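Side-chain contacts in 3-dehydroquinate dehydratase (Aquifex aeolicus, PDB 2EGZ), which catalyses the cis-dehydration of 3-dehydroquinate to 3-dehydroshikimate, the third step of the chorismate pathway, through a Schiff-base intermediate: residues B[86-91]-B[140-145]; B[59-64]-B[114-119]; B[129-134]-B[161-166]; B[169-172]-B[178-181]. One frame throughout, in Å; residues are numbered along the deposited sequence.

Interaction 1 (B[86-91]-B[140-145]); sequences YTDIEL and IPKIAV
The Tyr86 ring meets Ile140 at its edge, near the ring plane. There CE1 of Tyr86 lies 4.2 Å from the terminal methyl CD1 of Ile140. The Asp88 carboxylate is the other flat group. Its OD2 faces the extended chain of Lys142, with CD of Lys142 at 3.7 Å. Its OD1 turns to the hydroxyl of Ser114, which holds it by a hydrogen bond. CG of Asp88 stands anti to the backbone N (chi1 -179°), which swings the carboxylate towards Lys142.

The two side chains cross at about a right angle. Lys142 is fully stretched beyond CG, so its chain runs past OD2, with CD slightly nearer to it than the amine. The direct salt bridge is long, 3.9 Å from Asp88 OD2 to Lys142 NZ. Water 1 completes the link. It donates to OD2 of Asp88 at 2.6 Å and accepts from NZ of Lys142 at 2.8 Å. The amine also binds the tartrate and makes a cation-pi contact with Tyr192. Lys142 is the residue that forms the Schiff base with the substrate, and the carboxylate belongs to its immediate surroundings.

All four touching residues are buried. Strands 86-90 and 140-146 are not neighbours in the parallel sheet; strand 110-117 runs between them. The contact therefore reaches across the inside of the TIM barrel, over Ile112 of that strand. Tyr86 and Asp88 also rest on strand 55-59, while Pro141 and Ile143 turn outward to helix 124-136.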
loop_
_atom_site.group_PDB
_atom_site.type_symbol
_atom_site.label_atom_id
_atom_site.label_comp_id
_atom_site.label_asym_id
_atom_site.label_seq_id
_atom_site.Cartn_x
_atom_site.Cartn_y
_atom_site.Cartn_z
ATOM N N TYR B 86 -16.101 -12.728 -11.908
ATOM C CA TYR B 86 -15.505 -12.058 -10.751
ATOM C C TYR B 86 -14.470 -11.061 -11.247
ATOM O O TYR B 86 -13.880 -11.239 -12.314
ATOM C CB TYR B 86 -14.725 -13.027 -9.856
ATOM C CG TYR B 86 -15.481 -14.186 -9.263
ATOM C CD1 TYR B 86 -16.039 -14.100 -7.986
ATOM C CD2 TYR B 86 -15.575 -15.397 -9.946
ATOM C CE1 TYR B 86 -16.661 -15.197 -7.402
ATOM C CE2 TYR B 86 -16.195 -16.496 -9.375
ATOM C CZ TYR B 86 -16.731 -16.393 -8.104
ATOM O OH TYR B 86 -17.311 -17.495 -7.519
ATOM N N THR B 87 -14.249 -10.025 -10.449
ATOM C CA THR B 87 -13.218 -9.035 -10.716
ATOM C C THR B 87 -12.484 -8.911 -9.384
ATOM O O THR B 87 -13.110 -8.726 -8.337
ATOM C CB THR B 87 -13.784 -7.658 -11.109
ATOM O OG1 THR B 87 -14.334 -7.720 -12.432
ATOM C CG2 THR B 87 -12.674 -6.612 -11.078
ATOM N N ASP B 88 -11.165 -9.055 -9.420
ATOM C CA ASP B 88 -10.354 -8.949 -8.213
ATOM C C ASP B 88 -9.634 -7.605 -8.234
ATOM O O ASP B 88 -8.814 -7.352 -9.114
ATOM C CB ASP B 88 -9.324 -10.092 -8.163
ATOM C CG ASP B 88 -8.454 -10.057 -6.909
ATOM O OD1 ASP B 88 -8.090 -8.947 -6.461
ATOM O OD2 ASP B 88 -8.113 -11.141 -6.376
ATOM N N ILE B 89 -9.958 -6.746 -7.275
ATOM C CA ILE B 89 -9.321 -5.438 -7.170
ATOM C C ILE B 89 -8.677 -5.374 -5.784
ATOM O O ILE B 89 -9.210 -5.926 -4.828
ATOM C CB ILE B 89 -10.356 -4.294 -7.334
ATOM C CG1 ILE B 89 -9.656 -2.927 -7.290
ATOM C CG2 ILE B 89 -11.413 -4.387 -6.251
ATOM C CD1 ILE B 89 -8.678 -2.699 -8.427
ATOM N N GLU B 90 -7.523 -4.725 -5.678
ATOM C CA GLU B 90 -6.844 -4.628 -4.387
ATOM C C GLU B 90 -7.539 -3.620 -3.481
ATOM O O GLU B 90 -7.999 -2.568 -3.941
ATOM C CB GLU B 90 -5.385 -4.195 -4.559
ATOM C CG GLU B 90 -4.540 -5.031 -5.515
ATOM C CD GLU B 90 -4.880 -4.789 -6.973
ATOM O OE1 GLU B 90 -5.384 -3.690 -7.299
ATOM O OE2 GLU B 90 -4.628 -5.694 -7.795
ATOM N N LEU B 91 -7.614 -3.940 -2.192
ATOM C CA LEU B 91 -8.233 -3.040 -1.227
ATOM C C LEU B 91 -7.444 -1.734 -1.236
ATOM O O LEU B 91 -7.998 -0.662 -1.006
ATOM C CB LEU B 91 -8.193 -3.656 0.179
ATOM C CG LEU B 91 -8.682 -2.810 1.363
ATOM C CD1 LEU B 91 -10.144 -2.431 1.178
ATOM C CD2 LEU B 91 -8.502 -3.596 2.651
ATOM N N ILE B 140 -16.090 -9.632 -1.850
ATOM C CA ILE B 140 -15.689 -10.837 -1.142
ATOM C C ILE B 140 -14.243 -10.583 -0.744
ATOM O O ILE B 140 -13.355 -10.549 -1.592
ATOM C CB ILE B 140 -15.732 -12.073 -2.055
ATOM C CG1 ILE B 140 -17.146 -12.260 -2.615
ATOM C CG2 ILE B 140 -15.293 -13.311 -1.272
ATOM C CD1 ILE B 140 -17.241 -13.349 -3.667
ATOM N N PRO B 141 -13.985 -10.383 0.552
ATOM C CA PRO B 141 -12.610 -10.133 0.979
ATOM C C PRO B 141 -11.686 -11.326 0.765
ATOM O O PRO B 141 -12.047 -12.469 1.045
ATOM C CB PRO B 141 -12.770 -9.762 2.457
ATOM C CG PRO B 141 -13.985 -10.547 2.868
ATOM C CD PRO B 141 -14.914 -10.382 1.698
ATOM N N LYS B 142 -10.494 -11.042 0.246
ATOM C CA LYS B 142 -9.489 -12.067 -0.009
ATOM C C LYS B 142 -8.200 -11.651 0.679
ATOM O O LYS B 142 -7.727 -10.530 0.486
ATOM C CB LYS B 142 -9.229 -12.210 -1.515
ATOM C CG LYS B 142 -8.023 -13.074 -1.844
ATOM C CD LYS B 142 -7.797 -13.210 -3.345
ATOM C CE LYS B 142 -6.607 -14.122 -3.624
ATOM N NZ LYS B 142 -6.359 -14.342 -5.081
ATOM N N ILE B 143 -7.640 -12.552 1.478
ATOM C CA ILE B 143 -6.394 -12.285 2.188
ATOM C C ILE B 143 -5.391 -13.371 1.823
ATOM O O ILE B 143 -5.650 -14.552 2.031
ATOM C CB ILE B 143 -6.601 -12.303 3.727
ATOM C CG1 ILE B 143 -7.618 -11.237 4.131
ATOM C CG2 ILE B 143 -5.272 -12.049 4.440
ATOM C CD1 ILE B 143 -7.959 -11.250 5.611
ATOM N N ALA B 144 -4.254 -12.968 1.268
ATOM C CA ALA B 144 -3.205 -13.914 0.895
ATOM C C ALA B 144 -1.928 -13.423 1.571
ATOM O O ALA B 144 -1.341 -12.428 1.144
ATOM C CB ALA B 144 -3.031 -13.937 -0.619
ATOM N N VAL B 145 -1.505 -14.120 2.624
ATOM C CA VAL B 145 -0.320 -13.721 3.383
ATOM C C VAL B 145 0.637 -14.876 3.672
ATOM O O VAL B 145 0.212 -16.004 3.930
ATOM C CB VAL B 145 -0.730 -13.074 4.726
ATOM C CG1 VAL B 145 -1.561 -11.825 4.470
ATOM C CG2 VAL B 145 -1.533 -14.074 5.569
HETATM O O HOH W 1 -8.075 -13.596 -7.224
#

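Interaction 2 (B[59-64]-B[114-119]); sequences TIRSPE and SYHNFE. With TLA (L(+)-tartaric acid), chain D.
His116, on strand 110-117, stacks flat on the guanidinium of Arg61, which comes from the loop after strand 55-59. The two centres are 3.8 Å apart and the planes 25° from parallel. NE2 of His116 sits over the centre of the guanidinium, 3.3 Å from CZ of Arg61. In return, NH1 of Arg61 lies over the ring face, offset toward the rim. The Arg61 chain bends at both chi2 and chi3, folding the flat head back over the imidazole. One carboxylate of the bound tartrate bridges the stacked pair. NH2 of Arg61 donates to O11 of the tartrate at 2.7 Å, nearly straight at 165°. NE2 of His116 donates to O1 of the tartrate at 2.6 Å, a more bent bond. Each oxygen lies at the edge of the flat group it binds, so stacking and anion binding do not compete.

At Asn117 the strand ends in an Asx turn, with OD1 of Asn117 accepting from the backbone N of Glu119 at 2.9 Å. Phe118 follows and offers its ring edge to Arg61, CZ to NH1 at 4.1 Å. NH1 of Arg61 is also tied to the backbone of Glu65.

A leucine in place of Arg61 would probably leave tartrate O11 without this donor and the imidazole without its flat cover. Arg61 binds 3-dehydroquinate and His116 is the proton donor/acceptor, so the carboxylate probably marks part of the substrate pocket.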
loop_
_atom_site.group_PDB
_atom_site.type_symbol
_atom_site.label_atom_id
_atom_site.label_comp_id
_atom_site.label_asym_id
_atom_site.label_seq_id
_atom_site.Cartn_x
_atom_site.Cartn_y
_atom_site.Cartn_z
ATOM N N THR B 59 -8.249 -10.182 -13.097
ATOM C CA THR B 59 -7.252 -9.602 -12.207
ATOM C C THR B 59 -6.208 -8.830 -12.997
ATOM O O THR B 59 -5.707 -9.304 -14.013
ATOM C CB THR B 59 -6.512 -10.682 -11.389
ATOM O OG1 THR B 59 -7.438 -11.350 -10.526
ATOM C CG2 THR B 59 -5.413 -10.049 -10.538
ATOM N N ILE B 60 -5.892 -7.635 -12.522
ATOM C CA ILE B 60 -4.883 -6.793 -13.157
ATOM C C ILE B 60 -4.099 -6.268 -11.966
ATOM O O ILE B 60 -4.156 -5.086 -11.638
ATOM C CB ILE B 60 -5.527 -5.620 -13.910
ATOM C CG1 ILE B 60 -6.672 -6.132 -14.787
ATOM C CG2 ILE B 60 -4.478 -4.935 -14.785
ATOM C CD1 ILE B 60 -7.476 -5.033 -15.454
ATOM N N ARG B 61 -3.377 -7.176 -11.317
ATOM C CA ARG B 61 -2.616 -6.865 -10.113
ATOM C C ARG B 61 -1.737 -5.624 -10.158
ATOM O O ARG B 61 -0.924 -5.453 -11.065
ATOM C CB ARG B 61 -1.757 -8.067 -9.712
ATOM C CG ARG B 61 -1.238 -7.988 -8.286
ATOM C CD ARG B 61 -2.358 -8.224 -7.282
ATOM N NE ARG B 61 -2.904 -9.572 -7.408
ATOM C CZ ARG B 61 -2.245 -10.683 -7.082
ATOM N NH1 ARG B 61 -1.008 -10.622 -6.599
ATOM N NH2 ARG B 61 -2.820 -11.865 -7.254
ATOM N N SER B 62 -1.902 -4.766 -9.156
ATOM C CA SER B 62 -1.110 -3.549 -9.057
ATOM C C SER B 62 0.321 -3.953 -8.706
ATOM O O SER B 62 0.546 -4.972 -8.051
ATOM C CB SER B 62 -1.678 -2.628 -7.973
ATOM O OG SER B 62 -1.691 -3.263 -6.706
ATOM N N PRO B 63 1.307 -3.159 -9.143
ATOM C CA PRO B 63 2.709 -3.473 -8.856
ATOM C C PRO B 63 3.055 -3.595 -7.370
ATOM O O PRO B 63 3.910 -4.395 -6.996
ATOM C CB PRO B 63 3.465 -2.340 -9.551
ATOM C CG PRO B 63 2.484 -1.203 -9.519
ATOM C CD PRO B 63 1.191 -1.887 -9.876
ATOM N N GLU B 64 2.388 -2.815 -6.524
ATOM C CA GLU B 64 2.657 -2.859 -5.088
ATOM C C GLU B 64 2.250 -4.178 -4.441
ATOM O O GLU B 64 2.764 -4.538 -3.384
ATOM C CB GLU B 64 1.955 -1.703 -4.365
ATOM C CG GLU B 64 0.516 -1.489 -4.789
ATOM C CD GLU B 64 0.399 -0.583 -6.004
ATOM O OE1 GLU B 64 1.283 -0.643 -6.882
ATOM O OE2 GLU B 64 -0.586 0.180 -6.086
ATOM N N SER B 114 -9.009 -7.819 -2.603
ATOM C CA SER B 114 -7.845 -8.481 -2.040
ATOM C C SER B 114 -6.776 -7.670 -1.320
ATOM O O SER B 114 -6.651 -6.456 -1.483
ATOM C CB SER B 114 -7.166 -9.279 -3.149
ATOM O OG SER B 114 -6.748 -8.404 -4.186
ATOM N N TYR B 115 -5.995 -8.400 -0.530
ATOM C CA TYR B 115 -4.882 -7.854 0.229
ATOM C C TYR B 115 -3.807 -8.929 0.221
ATOM O O TYR B 115 -4.084 -10.081 0.555
ATOM C CB TYR B 115 -5.281 -7.571 1.679
ATOM C CG TYR B 115 -4.081 -7.276 2.554
ATOM C CD1 TYR B 115 -3.404 -6.064 2.451
ATOM C CD2 TYR B 115 -3.570 -8.244 3.424
ATOM C CE1 TYR B 115 -2.240 -5.822 3.182
ATOM C CE2 TYR B 115 -2.407 -8.012 4.160
ATOM C CZ TYR B 115 -1.747 -6.800 4.030
ATOM O OH TYR B 115 -0.575 -6.579 4.725
ATOM N N HIS B 116 -2.591 -8.571 -0.172
ATOM C CA HIS B 116 -1.510 -9.546 -0.183
ATOM C C HIS B 116 -0.318 -9.072 0.637
ATOM O O HIS B 116 0.012 -7.886 0.645
ATOM C CB HIS B 116 -1.016 -9.814 -1.608
ATOM C CG HIS B 116 -2.092 -10.212 -2.569
ATOM N ND1 HIS B 116 -3.062 -9.338 -3.005
ATOM C CD2 HIS B 116 -2.332 -11.386 -3.200
ATOM C CE1 HIS B 116 -3.854 -9.955 -3.865
ATOM N NE2 HIS B 116 -3.433 -11.197 -4.001
ATOM N N ASN B 117 0.316 -9.998 1.347
ATOM C CA ASN B 117 1.521 -9.666 2.099
ATOM C C ASN B 117 2.462 -10.824 1.842
ATOM O O ASN B 117 2.278 -11.919 2.367
ATOM C CB ASN B 117 1.263 -9.521 3.602
ATOM C CG ASN B 117 2.475 -8.948 4.337
ATOM O OD1 ASN B 117 3.604 -9.404 4.138
ATOM N ND2 ASN B 117 2.246 -7.951 5.183
ATOM N N PHE B 118 3.464 -10.575 1.008
ATOM C CA PHE B 118 4.431 -11.591 0.627
ATOM C C PHE B 118 5.543 -11.829 1.641
ATOM O O PHE B 118 6.420 -12.667 1.417
ATOM C CB PHE B 118 5.028 -11.210 -0.730
ATOM C CG PHE B 118 4.008 -11.145 -1.832
ATOM C CD1 PHE B 118 3.604 -12.299 -2.492
ATOM C CD2 PHE B 118 3.404 -9.937 -2.166
ATOM C CE1 PHE B 118 2.606 -12.256 -3.468
ATOM C CE2 PHE B 118 2.406 -9.881 -3.139
ATOM C CZ PHE B 118 2.007 -11.045 -3.789
ATOM N N GLU B 119 5.504 -11.110 2.758
ATOM C CA GLU B 119 6.534 -11.251 3.778
ATOM C C GLU B 119 6.119 -11.919 5.083
ATOM O O GLU B 119 6.895 -12.681 5.668
ATOM C CB GLU B 119 7.125 -9.878 4.114
ATOM C CG GLU B 119 8.078 -9.326 3.070
ATOM C CD GLU B 119 8.618 -7.959 3.452
ATOM O OE1 GLU B 119 8.968 -7.763 4.637
ATOM O OE2 GLU B 119 8.706 -7.083 2.562
HETATM O O1 TLA D . -3.337 -13.630 -4.944
HETATM O O11 TLA D . -1.895 -14.258 -6.473
HETATM C C1 TLA D . -2.759 -14.524 -5.485
HETATM C C2 TLA D . -2.996 -15.939 -5.029
HETATM O O2 TLA D . -3.946 -15.924 -3.979
HETATM C C3 TLA D . -1.669 -16.532 -4.512
HETATM O O3 TLA D . -1.114 -15.737 -3.467
HETATM C C4 TLA D . -1.856 -17.950 -4.034
HETATM O O4 TLA D . -1.553 -18.271 -2.929
HETATM O O41 TLA D . -2.345 -18.865 -4.872
#

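Interaction 3 (B[129-134]-B[161-166]); sequences EVLREG and RQVEGE
Val163 packs against Leu131 and Arg132 of helix 124-136, and van der Waals contact carries most of this pairing. Its CG1 methyl lies between the two helix residues, 3.8 Å from CB of Leu131 and 3.7 Å from CG of Arg132. With CG1 anti to the backbone N (chi1 -173°), that methyl reaches both helix residues, while CG2 of Val163 is left to meet CD1 of Leu131 at 4.0 Å.

The second kind of contact is aliphatic on cationic. Arg132 is extended from CG to NE and runs past the valine. CG2 of Val163 lies 3.8 Å above one face of the guanidinium, offset toward its rim.

Polar contact is slight. NH2 of Arg132 is 3.7 Å from the carbonyl O of Gln162, with no hydrogen bond. The side-chain OE1 of Gln162 accepts from NH1 of Arg128, one turn earlier on the same helix.

An alanine at Val163 is likely to open a gap beside Leu131 and leave the Arg132 guanidinium face without its methyl contact. The contact joins the outer helix to the loop leading into strand 168-172. Its chemistry is a buried apolar centre, with the exposed arginine chain along its rim.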
loop_
_atom_site.group_PDB
_atom_site.type_symbol
_atom_site.label_atom_id
_atom_site.label_comp_id
_atom_site.label_asym_id
_atom_site.label_seq_id
_atom_site.Cartn_x
_atom_site.Cartn_y
_atom_site.Cartn_z
ATOM N N GLU B 129 -9.443 -5.960 9.913
ATOM C CA GLU B 129 -9.757 -4.735 9.185
ATOM C C GLU B 129 -9.898 -4.999 7.692
ATOM O O GLU B 129 -10.787 -4.450 7.039
ATOM C CB GLU B 129 -8.681 -3.676 9.406
ATOM C CG GLU B 129 -9.014 -2.355 8.731
ATOM C CD GLU B 129 -7.965 -1.299 8.981
ATOM O OE1 GLU B 129 -7.679 -1.019 10.164
ATOM O OE2 GLU B 129 -7.429 -0.750 7.997
ATOM N N VAL B 130 -9.012 -5.829 7.150
ATOM C CA VAL B 130 -9.064 -6.163 5.730
ATOM C C VAL B 130 -10.398 -6.825 5.420
ATOM O O VAL B 130 -11.046 -6.508 4.422
ATOM C CB VAL B 130 -7.908 -7.121 5.336
ATOM C CG1 VAL B 130 -8.134 -7.680 3.935
ATOM C CG2 VAL B 130 -6.583 -6.371 5.392
ATOM N N LEU B 131 -10.813 -7.743 6.283
ATOM C CA LEU B 131 -12.079 -8.434 6.091
ATOM C C LEU B 131 -13.258 -7.476 6.199
ATOM O O LEU B 131 -14.156 -7.481 5.356
ATOM C CB LEU B 131 -12.227 -9.549 7.125
ATOM C CG LEU B 131 -11.186 -10.662 7.000
ATOM C CD1 LEU B 131 -11.336 -11.631 8.164
ATOM C CD2 LEU B 131 -11.368 -11.383 5.665
ATOM N N ARG B 132 -13.255 -6.645 7.234
ATOM C CA ARG B 132 -14.351 -5.705 7.413
ATOM C C ARG B 132 -14.450 -4.680 6.296
ATOM O O ARG B 132 -15.551 -4.342 5.867
ATOM C CB ARG B 132 -14.238 -5.013 8.774
ATOM C CG ARG B 132 -14.640 -5.950 9.896
ATOM C CD ARG B 132 -14.584 -5.328 11.270
ATOM N NE ARG B 132 -15.016 -6.315 12.256
ATOM C CZ ARG B 132 -14.347 -6.617 13.364
ATOM N NH1 ARG B 132 -13.207 -5.999 13.641
ATOM N NH2 ARG B 132 -14.812 -7.558 14.183
ATOM N N GLU B 133 -13.310 -4.189 5.819
ATOM C CA GLU B 133 -13.321 -3.210 4.734
ATOM C C GLU B 133 -13.841 -3.863 3.461
ATOM O O GLU B 133 -14.595 -3.253 2.701
ATOM C CB GLU B 133 -11.919 -2.648 4.506
ATOM C CG GLU B 133 -11.483 -1.682 5.584
ATOM C CD GLU B 133 -12.287 -0.397 5.558
ATOM O OE1 GLU B 133 -12.038 0.441 4.666
ATOM O OE2 GLU B 133 -13.177 -0.231 6.419
ATOM N N GLY B 134 -13.443 -5.110 3.234
ATOM C CA GLY B 134 -13.910 -5.814 2.056
ATOM C C GLY B 134 -15.430 -5.884 2.025
ATOM O O GLY B 134 -16.050 -5.664 0.985
ATOM N N ARG B 161 -12.735 -15.999 11.467
ATOM C CA ARG B 161 -14.089 -16.325 11.920
ATOM C C ARG B 161 -14.735 -15.190 12.713
ATOM O O ARG B 161 -15.955 -15.167 12.898
ATOM C CB ARG B 161 -14.077 -17.591 12.782
ATOM C CG ARG B 161 -13.563 -18.825 12.056
ATOM C CD ARG B 161 -13.495 -20.038 12.975
ATOM N NE ARG B 161 -14.812 -20.500 13.402
ATOM C CZ ARG B 161 -15.229 -20.509 14.663
ATOM N NH1 ARG B 161 -14.428 -20.077 15.631
ATOM N NH2 ARG B 161 -16.443 -20.954 14.958
ATOM N N GLN B 162 -13.919 -14.247 13.172
ATOM C CA GLN B 162 -14.420 -13.119 13.954
ATOM C C GLN B 162 -15.122 -12.071 13.087
ATOM O O GLN B 162 -15.742 -11.127 13.593
ATOM C CB GLN B 162 -13.263 -12.513 14.746
ATOM C CG GLN B 162 -12.515 -13.590 15.530
ATOM C CD GLN B 162 -11.414 -13.050 16.411
ATOM O OE1 GLN B 162 -10.811 -12.021 16.114
ATOM N NE2 GLN B 162 -11.126 -13.763 17.494
ATOM N N VAL B 163 -15.017 -12.239 11.773
ATOM C CA VAL B 163 -15.678 -11.347 10.831
ATOM C C VAL B 163 -16.456 -12.277 9.905
ATOM O O VAL B 163 -15.913 -12.822 8.941
ATOM C CB VAL B 163 -14.674 -10.513 10.004
ATOM C CG1 VAL B 163 -15.428 -9.471 9.173
ATOM C CG2 VAL B 163 -13.674 -9.836 10.928
ATOM N N GLU B 164 -17.735 -12.458 10.219
ATOM C CA GLU B 164 -18.609 -13.349 9.465
ATOM C C GLU B 164 -18.812 -13.003 7.994
ATOM O O GLU B 164 -18.871 -11.832 7.614
ATOM C CB GLU B 164 -19.968 -13.423 10.162
ATOM C CG GLU B 164 -21.037 -14.161 9.375
ATOM C CD GLU B 164 -22.358 -14.212 10.112
ATOM O OE1 GLU B 164 -22.839 -13.142 10.545
ATOM O OE2 GLU B 164 -22.915 -15.323 10.256
ATOM N N GLY B 165 -18.927 -14.041 7.168
ATOM C CA GLY B 165 -19.145 -13.840 5.750
ATOM C C GLY B 165 -18.263 -14.719 4.892
ATOM O O GLY B 165 -17.257 -15.249 5.364
ATOM N N GLU B 166 -18.640 -14.901 3.631
ATOM C CA GLU B 166 -17.810 -15.709 2.761
ATOM C C GLU B 166 -16.591 -14.858 2.451
ATOM O O GLU B 166 -16.677 -13.630 2.345
ATOM C CB GLU B 166 -18.553 -16.113 1.484
ATOM C CG GLU B 166 -19.037 -14.987 0.606
ATOM C CD GLU B 166 -19.845 -15.512 -0.566
ATOM O OE1 GLU B 166 -20.825 -16.248 -0.321
ATOM O OE2 GLU B 166 -19.506 -15.198 -1.726
#

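Interaction 4 (B[169-172]-B[178-181]); sequences LISM and ISRL
Ile170 and Arg180 set their side chains obliquely against each other, with the CG2 methyl of Ile170 over one face of the guanidinium. NH1 of Arg180 is the nearest atom, 3.7 Å from CG2 of Ile170. The Arg180 chain is extended from CG to NE, which carries the guanidinium over to Ile170. Arg180 thus runs from helix 179-182 back across strand 168-172. Its NH2 end also comes near Met172, 4.3 Å from CG.

Ser179 approaches the strand more directly. Its OG accepts from the backbone N of Ser171 at 3.0 Å, with an angle of 158° at the hydrogen. The chi1 of 75° turns the hydroxyl back to the strand, and OG also bonds to the carbonyl O of Gly176. CB of Ser171 packs on OG of Ser179 at 3.4 Å.

Two waters extend the join. Water 2 donates to the backbone O of Leu169 at 2.5 Å. It also donates to the backbone O of Ser179, at 2.9 Å. Water 3 accepts from NE of Arg180 at 2.9 Å and lies beside the O of Ser171.

Arg180 is a substrate-binding residue, and its NH2 donates to O4 of the tartrate. The guanidinium is therefore used in two ways. One face rests on an isoleucine methyl, and its N-H groups serve polar partners. The serine bond ties the 178-181 segment to the strand and probably helps to hold the backbone from which Arg180 reaches the pocket.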
loop_
_atom_site.group_PDB
_atom_site.type_symbol
_atom_site.label_atom_id
_atom_site.label_comp_id
_atom_site.label_asym_id
_atom_site.label_seq_id
_atom_site.Cartn_x
_atom_site.Cartn_y
_atom_site.Cartn_z
ATOM N N LEU B 169 -9.330 -17.157 1.947
ATOM C CA LEU B 169 -8.176 -17.152 2.833
ATOM C C LEU B 169 -7.047 -17.998 2.296
ATOM O O LEU B 169 -7.249 -19.163 1.953
ATOM C CB LEU B 169 -8.584 -17.687 4.201
ATOM C CG LEU B 169 -9.754 -16.938 4.837
ATOM C CD1 LEU B 169 -10.198 -17.668 6.092
ATOM C CD2 LEU B 169 -9.325 -15.510 5.149
ATOM N N ILE B 170 -5.852 -17.422 2.240
ATOM C CA ILE B 170 -4.700 -18.154 1.742
ATOM C C ILE B 170 -3.445 -17.855 2.542
ATOM O O ILE B 170 -3.043 -16.696 2.657
ATOM C CB ILE B 170 -4.396 -17.797 0.270
ATOM C CG1 ILE B 170 -5.626 -18.060 -0.600
ATOM C CG2 ILE B 170 -3.222 -18.623 -0.237
ATOM C CD1 ILE B 170 -5.533 -17.461 -1.973
ATOM N N SER B 171 -2.850 -18.895 3.117
ATOM C CA SER B 171 -1.588 -18.739 3.833
ATOM C C SER B 171 -0.576 -19.232 2.807
ATOM O O SER B 171 -0.530 -20.427 2.503
ATOM C CB SER B 171 -1.530 -19.624 5.082
ATOM O OG SER B 171 -2.384 -19.132 6.096
ATOM N N MET B 172 0.211 -18.312 2.253
ATOM C CA MET B 172 1.204 -18.665 1.245
ATOM C C MET B 172 2.456 -19.266 1.880
ATOM O O MET B 172 2.698 -19.105 3.080
ATOM C CB MET B 172 1.579 -17.429 0.415
ATOM C CG MET B 172 0.407 -16.792 -0.348
ATOM S SD MET B 172 0.844 -15.362 -1.404
ATOM C CE MET B 172 1.285 -14.138 -0.144
ATOM N N ILE B 178 -1.545 -26.348 3.886
ATOM C CA ILE B 178 -2.777 -26.920 4.415
ATOM C C ILE B 178 -3.963 -25.951 4.347
ATOM O O ILE B 178 -5.115 -26.385 4.253
ATOM C CB ILE B 178 -2.580 -27.389 5.884
ATOM C CG1 ILE B 178 -3.836 -28.101 6.389
ATOM C CG2 ILE B 178 -2.267 -26.200 6.770
ATOM C CD1 ILE B 178 -4.241 -29.297 5.552
ATOM N N SER B 179 -3.689 -24.647 4.378
ATOM C CA SER B 179 -4.760 -23.652 4.326
ATOM C C SER B 179 -5.495 -23.690 2.988
ATOM O O SER B 179 -6.648 -23.272 2.890
ATOM C CB SER B 179 -4.205 -22.240 4.546
ATOM O OG SER B 179 -3.520 -21.775 3.391
ATOM N N ARG B 180 -4.828 -24.185 1.957
ATOM C CA ARG B 180 -5.448 -24.247 0.637
ATOM C C ARG B 180 -6.556 -25.292 0.594
ATOM O O ARG B 180 -7.479 -25.202 -0.220
ATOM C CB ARG B 180 -4.378 -24.535 -0.422
ATOM C CG ARG B 180 -3.331 -23.427 -0.500
ATOM C CD ARG B 180 -2.322 -23.673 -1.611
ATOM N NE ARG B 180 -1.306 -22.624 -1.647
ATOM C CZ ARG B 180 -1.456 -21.445 -2.245
ATOM N NH1 ARG B 180 -2.585 -21.147 -2.878
ATOM N NH2 ARG B 180 -0.476 -20.558 -2.202
ATOM N N LEU B 181 -6.472 -26.276 1.484
ATOM C CA LEU B 181 -7.484 -27.322 1.556
ATOM C C LEU B 181 -8.449 -27.076 2.714
ATOM O O LEU B 181 -9.669 -27.183 2.553
ATOM C CB LEU B 181 -6.817 -28.689 1.734
ATOM C CG LEU B 181 -7.766 -29.862 1.999
ATOM C CD1 LEU B 181 -8.724 -30.019 0.825
ATOM C CD2 LEU B 181 -6.966 -31.137 2.200
HETATM O O HOH W 2 -6.872 -21.308 0.748
HETATM O O HOH W 3 0.477 -22.206 0.658
#

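In the fold
Interactions 1, 2 and 4 are mainly buried and share the parallel barrel sheet; interaction 3 is partly buried, on the outside. Strand 110-117 of interaction 2 separates the two strands of interaction 1. Strand 140-146 pairs by backbone bonds with strand 168-172 of interaction 4. Tartrate joins these three, since Lys142, Arg61, His116 and Arg180 all bind it. Their chemistry is mainly charged, stacked or water-mediated, as suits a pocket for an anionic substrate. Residues 129-134 and 161-166 mainly use apolar packing, though Leu131 touches the outward-facing Ile143 of the lysine strand.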